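Local coordinates for KP6 killer toxin subunit alpha (Ustilago maydis virus P6, PDB 4GVB), which forms one of the two non-covalently paired subunits of a secreted viral antifungal toxin and recognises cellular receptors before the beta subunit acts, leading to cell death, at residues Glu15-Thr19 with Phe61-Cys65; Cys35-Lys41 with Cys51-Leu57. All blocks are in the same frame, centred on the assembly; numbering follows the deposited sequence.

Contact 1 of 2, residues Glu15-Thr19 with Phe61-Cys65; sequences ECWCT and FYSHC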
loop_
_atom_site.group_PDB
_atom_site.type_symbol
_atom_site.label_atom_id
_atom_site.label_comp_id
_atom_site.label_asym_id
_atom_site.label_seq_id
_atom_site.Cartn_x
_atom_site.Cartn_y
_atom_site.Cartn_z
ATOM N N GLU A 15 -3.737 -0.674 18.548
ATOM C CA GLU A 15 -2.723 0.004 17.763
ATOM C C GLU A 15 -2.203 -0.994 16.743
ATOM O O GLU A 15 -1.490 -1.922 17.114
ATOM C CB GLU A 15 -1.588 0.443 18.663
ATOM C CG GLU A 15 -0.357 0.933 17.935
ATOM C CD GLU A 15 0.685 1.399 18.906
ATOM O OE1 GLU A 15 0.487 1.156 20.118
ATOM O OE2 GLU A 15 1.675 2.026 18.472
ATOM N N CYS A 16 -2.564 -0.816 15.470
ATOM C CA CYS A 16 -2.322 -1.855 14.462
ATOM C C CYS A 16 -1.521 -1.331 13.277
ATOM O O CYS A 16 -1.488 -0.132 13.030
ATOM C CB CYS A 16 -3.655 -2.412 13.941
ATOM S SG CYS A 16 -4.734 -3.190 15.142
ATOM N N TRP A 17 -0.873 -2.241 12.551
ATOM C CA TRP A 17 -0.125 -1.868 11.353
ATOM C C TRP A 17 0.028 -3.019 10.366
ATOM O O TRP A 17 -0.018 -4.196 10.740
ATOM C CB TRP A 17 1.254 -1.286 11.697
ATOM C CG TRP A 17 2.167 -2.207 12.454
ATOM C CD1 TRP A 17 3.143 -3.023 11.934
ATOM C CD2 TRP A 17 2.209 -2.389 13.876
ATOM N NE1 TRP A 17 3.766 -3.712 12.946
ATOM C CE2 TRP A 17 3.219 -3.335 14.147
ATOM C CE3 TRP A 17 1.483 -1.851 14.942
ATOM C CZ2 TRP A 17 3.524 -3.748 15.442
ATOM C CZ3 TRP A 17 1.785 -2.269 16.227
ATOM C CH2 TRP A 17 2.792 -3.210 16.464
ATOM N N CYS A 18 0.229 -2.664 9.100
ATOM C CA CYS A 18 0.504 -3.653 8.065
ATOM C C CYS A 18 1.960 -4.121 8.150
ATOM O O CYS A 18 2.844 -3.329 8.431
ATOM C CB CYS A 18 0.228 -3.058 6.682
ATOM S SG CYS A 18 -1.497 -2.588 6.417
ATOM N N THR A 19 2.192 -5.409 7.906
ATOM C CA THR A 19 3.543 -5.965 7.909
ATOM C C THR A 19 3.855 -6.746 6.638
ATOM O O THR A 19 3.017 -7.465 6.118
ATOM C CB THR A 19 3.794 -6.866 9.133
ATOM O OG1 THR A 19 2.885 -7.971 9.120
ATOM C CG2 THR A 19 3.610 -6.077 10.417
ATOM N N PHE A 61 -9.491 -3.216 9.298
ATOM C CA PHE A 61 -8.124 -2.843 8.981
ATOM C C PHE A 61 -7.376 -4.026 8.372
ATOM O O PHE A 61 -6.577 -3.873 7.429
ATOM C CB PHE A 61 -7.401 -2.312 10.224
ATOM C CG PHE A 61 -6.045 -1.768 9.928
ATOM C CD1 PHE A 61 -5.906 -0.565 9.268
ATOM C CD2 PHE A 61 -4.904 -2.469 10.299
ATOM C CE1 PHE A 61 -4.661 -0.057 8.974
ATOM C CE2 PHE A 61 -3.647 -1.967 9.990
ATOM C CZ PHE A 61 -3.528 -0.765 9.340
ATOM N N TYR A 62 -7.652 -5.213 8.896
ATOM C CA TYR A 62 -7.026 -6.424 8.380
ATOM C C TYR A 62 -7.320 -6.623 6.905
ATOM O O TYR A 62 -6.461 -7.090 6.149
ATOM C CB TYR A 62 -7.496 -7.667 9.137
ATOM C CG TYR A 62 -6.944 -8.941 8.502
ATOM C CD1 TYR A 62 -5.631 -9.338 8.724
ATOM C CD2 TYR A 62 -7.730 -9.721 7.667
ATOM C CE1 TYR A 62 -5.123 -10.500 8.141
ATOM C CE2 TYR A 62 -7.228 -10.873 7.076
ATOM C CZ TYR A 62 -5.929 -11.251 7.320
ATOM O OH TYR A 62 -5.441 -12.393 6.736
ATOM N N SER A 63 -8.544 -6.308 6.498
ATOM C CA SER A 63 -8.938 -6.528 5.114
ATOM C C SER A 63 -8.118 -5.631 4.210
ATOM O O SER A 63 -7.810 -5.998 3.077
ATOM C CB SER A 63 -10.430 -6.278 4.902
ATOM O OG SER A 63 -10.686 -4.893 4.720
ATOM N N HIS A 64 -7.746 -4.457 4.714
ATOM C CA HIS A 64 -6.898 -3.561 3.944
ATOM C C HIS A 64 -5.475 -4.115 3.830
ATOM O O HIS A 64 -4.951 -4.260 2.718
ATOM C CB HIS A 64 -6.902 -2.130 4.513
ATOM C CG HIS A 64 -5.928 -1.222 3.834
ATOM N ND1 HIS A 64 -4.693 -0.906 4.374
ATOM C CD2 HIS A 64 -5.992 -0.573 2.648
ATOM C CE1 HIS A 64 -4.040 -0.113 3.542
ATOM N NE2 HIS A 64 -4.810 0.108 2.488
ATOM N N CYS A 65 -4.845 -4.434 4.963
ATOM C CA CYS A 65 -3.489 -4.991 4.914
ATOM C C CYS A 65 -3.473 -6.217 4.018
ATOM O O CYS A 65 -2.574 -6.372 3.190
ATOM C CB CYS A 65 -2.976 -5.366 6.308
ATOM S SG CYS A 65 -2.680 -3.933 7.359
#
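A disulfide-anchored packing of helix on sheet joins Cys18, on the inner strand 14-19, to Cys65, on helix 58-67, in the buried interior of the subunit. The two SG atoms are covalently bonded at 2.0 Å with a left-handed C-S-S-C torsion of -85°, near the relaxed value for such a bridge. In both cysteines SG stands beside the residue's own backbone N, anti to the carbonyl carbon, and the two sulfurs meet in the gap between strand and helix.

One helical turn before the bridge, Phe61 fills the same gap. Its CG lies anti to the backbone N (chi1 -173°), which carries the ring from the helix to the strand. There the backbone of Trp17 meets the ring at its edge, close to the ring plane, with Trp17 CA 3.8 Å from Phe61 CE2. Cys16 reaches the neighbouring ring carbon through its methylene, Cys16 CB lying 3.9 Å from Phe61 CD2, while its sulfur is tied to Cys74 on strand 71-76. At the next carbon round the ring, on the far side of CE2 from CD2, Cys18 SG stands 4.0 Å from Phe61 CZ, an oblique sulfur-aromatic contact. Phe61 thus fits against three consecutive strand residues. The indole of Trp17 leaves from the other side of the strand and stacks on His50.

No hydrogen bond crosses this interface; covalent sulfur and apolar contact do the joining. The short strand and helix segments run nearly parallel, with a crossing angle of -17° and their axes 8.6 Å apart at closest approach. Such near-alignment of a helix with a strand of the sheet beneath it is the usual geometry of helix-on-sheet packing, and the buried cystine pinned across it is characteristic of small, disulfide-rich secreted proteins.

Contact 2 of 2, residues Cys35-Lys41 with Cys51-Leu57; sequences CGDHLSK and CLFSDDL
The loop that follows helix 28-33 is held against strand 50-53 and the turn beyond it by a cystine at one end and a salt bridge at the other. Cys35 SG and Cys51 SG are bonded at 2.0 Å, with a right-handed C-S-S-C torsion of 87°.

Between the two ends, Leu39 and Leu57 lie alongside each other, pointing opposite ways, with Leu39 CD2 3.7 Å from Leu57 CD1. The same Leu39 methyl reaches Phe53 CD2 obliquely at 4.1 Å. Leu57, in the N-cap position of helix 58-67, also lays its CB over the centre of one face of the Phe53 ring, so the aromatic and the two leucines form one apolar cluster.

At the outer end the Lys41 chain bends at chi3 (-69°) and meets the Asp55 side chain at about a right angle. Its NZ donates to the anti lone pair of Asp55 OD2 at 2.7 Å, and this same carboxylate oxygen is also hydrogen-bonded to Asn2 of helix 2-8. A water links the backbones nearby, donating to Lys41 O at 2.6 Å and accepting from Ser54 N at 2.8 Å.

Covalent, apolar and ionic ties therefore follow one another along this loop; the shared oxygen of Asp55 joins it to the N-terminal helix, and the positive charge of Lys41 would be expected to stabilise that carboxylate as an anion.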
loop_
_atom_site.group_PDB
_atom_site.type_symbol
_atom_site.label_atom_id
_atom_site.label_comp_id
_atom_site.label_asym_id
_atom_site.label_seq_id
_atom_site.Cartn_x
_atom_site.Cartn_y
_atom_site.Cartn_z
ATOM N N CYS A 35 -5.807 4.198 7.177
ATOM C CA CYS A 35 -6.000 4.920 8.441
ATOM C C CYS A 35 -6.349 6.404 8.262
ATOM O O CYS A 35 -6.308 6.949 7.157
ATOM C CB CYS A 35 -4.721 4.821 9.280
ATOM S SG CYS A 35 -5.019 4.966 11.071
ATOM N N GLY A 36 -6.687 7.062 9.365
ATOM C CA GLY A 36 -6.814 8.506 9.356
ATOM C C GLY A 36 -8.031 8.913 8.572
ATOM O O GLY A 36 -9.135 8.477 8.892
ATOM N N ASP A 37 -7.835 9.750 7.555
ATOM C CA ASP A 37 -8.937 10.156 6.685
ATOM C C ASP A 37 -9.635 8.933 6.085
ATOM O O ASP A 37 -10.801 9.003 5.691
ATOM C CB ASP A 37 -8.439 11.042 5.537
ATOM C CG ASP A 37 -7.948 12.413 6.002
ATOM O OD1 ASP A 37 -8.444 12.929 7.027
ATOM O OD2 ASP A 37 -7.070 12.977 5.312
ATOM N N HIS A 38 -8.923 7.811 6.016
ATOM C CA HIS A 38 -9.426 6.650 5.274
ATOM C C HIS A 38 -10.236 5.714 6.139
ATOM O O HIS A 38 -10.904 4.813 5.631
ATOM C CB HIS A 38 -8.266 5.883 4.629
ATOM C CG HIS A 38 -7.398 6.735 3.761
ATOM N ND1 HIS A 38 -7.838 7.279 2.575
ATOM C CD2 HIS A 38 -6.119 7.149 3.913
ATOM C CE1 HIS A 38 -6.866 7.987 2.030
ATOM N NE2 HIS A 38 -5.811 7.919 2.820
ATOM N N LEU A 39 -10.179 5.918 7.453
ATOM C CA LEU A 39 -10.885 5.043 8.378
ATOM C C LEU A 39 -11.539 5.871 9.476
ATOM O O LEU A 39 -10.870 6.424 10.353
ATOM C CB LEU A 39 -9.943 3.994 8.987
ATOM C CG LEU A 39 -10.604 2.936 9.877
ATOM C CD1 LEU A 39 -11.726 2.191 9.135
ATOM C CD2 LEU A 39 -9.578 1.948 10.394
ATOM N N SER A 40 -12.854 5.952 9.420
ATOM C CA SER A 40 -13.609 6.738 10.397
ATOM C C SER A 40 -13.271 6.325 11.823
ATOM O O SER A 40 -13.201 5.140 12.135
ATOM C CB SER A 40 -15.110 6.589 10.139
ATOM O OG SER A 40 -15.875 7.310 11.091
ATOM N N LYS A 41 -13.046 7.323 12.675
ATOM C CA LYS A 41 -12.836 7.108 14.102
ATOM C C LYS A 41 -11.400 6.690 14.411
ATOM O O LYS A 41 -11.038 6.506 15.570
ATOM C CB LYS A 41 -13.824 6.070 14.647
ATOM C CG LYS A 41 -15.289 6.393 14.367
ATOM C CD LYS A 41 -16.225 5.282 14.841
ATOM C CE LYS A 41 -16.065 4.017 14.001
ATOM N NZ LYS A 41 -16.775 2.838 14.567
ATOM N N CYS A 51 -1.817 2.622 13.217
ATOM C CA CYS A 51 -3.220 3.034 13.187
ATOM C C CYS A 51 -3.922 2.674 14.486
ATOM O O CYS A 51 -3.989 1.505 14.860
ATOM C CB CYS A 51 -3.987 2.398 12.020
ATOM S SG CYS A 51 -5.632 3.144 11.701
ATOM N N LEU A 52 -4.471 3.691 15.141
ATOM C CA LEU A 52 -5.098 3.521 16.441
ATOM C C LEU A 52 -6.609 3.704 16.346
ATOM O O LEU A 52 -7.100 4.458 15.511
ATOM C CB LEU A 52 -4.471 4.483 17.460
ATOM C CG LEU A 52 -3.053 4.097 17.892
ATOM C CD1 LEU A 52 -2.054 4.408 16.809
ATOM C CD2 LEU A 52 -2.640 4.803 19.189
ATOM N N PHE A 53 -7.339 2.972 17.181
ATOM C CA PHE A 53 -8.770 3.146 17.303
ATOM C C PHE A 53 -9.326 2.602 18.628
ATOM O O PHE A 53 -8.726 1.730 19.284
ATOM C CB PHE A 53 -9.554 2.567 16.096
ATOM C CG PHE A 53 -8.923 1.350 15.474
ATOM C CD1 PHE A 53 -9.038 0.097 16.073
ATOM C CD2 PHE A 53 -8.216 1.456 14.278
ATOM C CE1 PHE A 53 -8.440 -1.026 15.494
ATOM C CE2 PHE A 53 -7.620 0.333 13.686
ATOM C CZ PHE A 53 -7.727 -0.901 14.300
ATOM N N SER A 54 -10.481 3.128 19.006
ATOM C CA SER A 54 -11.145 2.701 20.233
ATOM C C SER A 54 -12.117 1.577 19.900
ATOM O O SER A 54 -12.051 0.493 20.469
ATOM C CB SER A 54 -11.876 3.887 20.893
ATOM O OG SER A 54 -12.615 3.457 22.024
ATOM N N ASP A 55 -13.022 1.830 18.963
ATOM C CA ASP A 55 -13.869 0.758 18.471
ATOM C C ASP A 55 -12.964 -0.321 17.871
ATOM O O ASP A 55 -11.856 -0.035 17.421
ATOM C CB ASP A 55 -14.873 1.275 17.439
ATOM C CG ASP A 55 -15.967 2.137 18.058
ATOM O OD1 ASP A 55 -16.138 2.105 19.297
ATOM O OD2 ASP A 55 -16.669 2.829 17.302
ATOM N N ASP A 56 -13.429 -1.561 17.874
ATOM C CA ASP A 56 -12.608 -2.658 17.384
ATOM C C ASP A 56 -12.666 -2.736 15.863
ATOM O O ASP A 56 -13.491 -3.455 15.300
ATOM C CB ASP A 56 -13.078 -3.978 17.988
ATOM C CG ASP A 56 -12.143 -5.117 17.671
ATOM O OD1 ASP A 56 -11.218 -4.908 16.866
ATOM O OD2 ASP A 56 -12.336 -6.217 18.220
ATOM N N LEU A 57 -11.788 -1.992 15.206
ATOM C CA LEU A 57 -11.755 -1.947 13.750
ATOM C C LEU A 57 -10.703 -2.905 13.189
ATOM O O LEU A 57 -10.300 -2.788 12.027
ATOM C CB LEU A 57 -11.448 -0.523 13.280
ATOM C CG LEU A 57 -12.365 0.587 13.806
ATOM C CD1 LEU A 57 -11.955 1.947 13.244
ATOM C CD2 LEU A 57 -13.823 0.313 13.484
HETATM O O HOH W 1 -11.513 5.541 17.982
#

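Overall arrangement
From the N terminus, the chain passes through helix 2-8 into strand 14-19, where the larger loop opens; contact 1 closes it when helix 58-67 returns to that strand. Contact 2 is nested wholly inside, closing a shorter loop that contains strand 43-45, between residues 35-41 and 51-57. The contacts, with centres about 11 Å apart, reach the same sheet, since strands 14-19 and 50-53 are neighbours in it, with Cys16 O 2.8 Å from Cys51 N in a probable hydrogen bond. Phe61 also packs on Cys51, so the helix of contact 1 meets the strand of contact 2. Together they illustrate how nested cross-links unite sheet, helix and loop in a small protein.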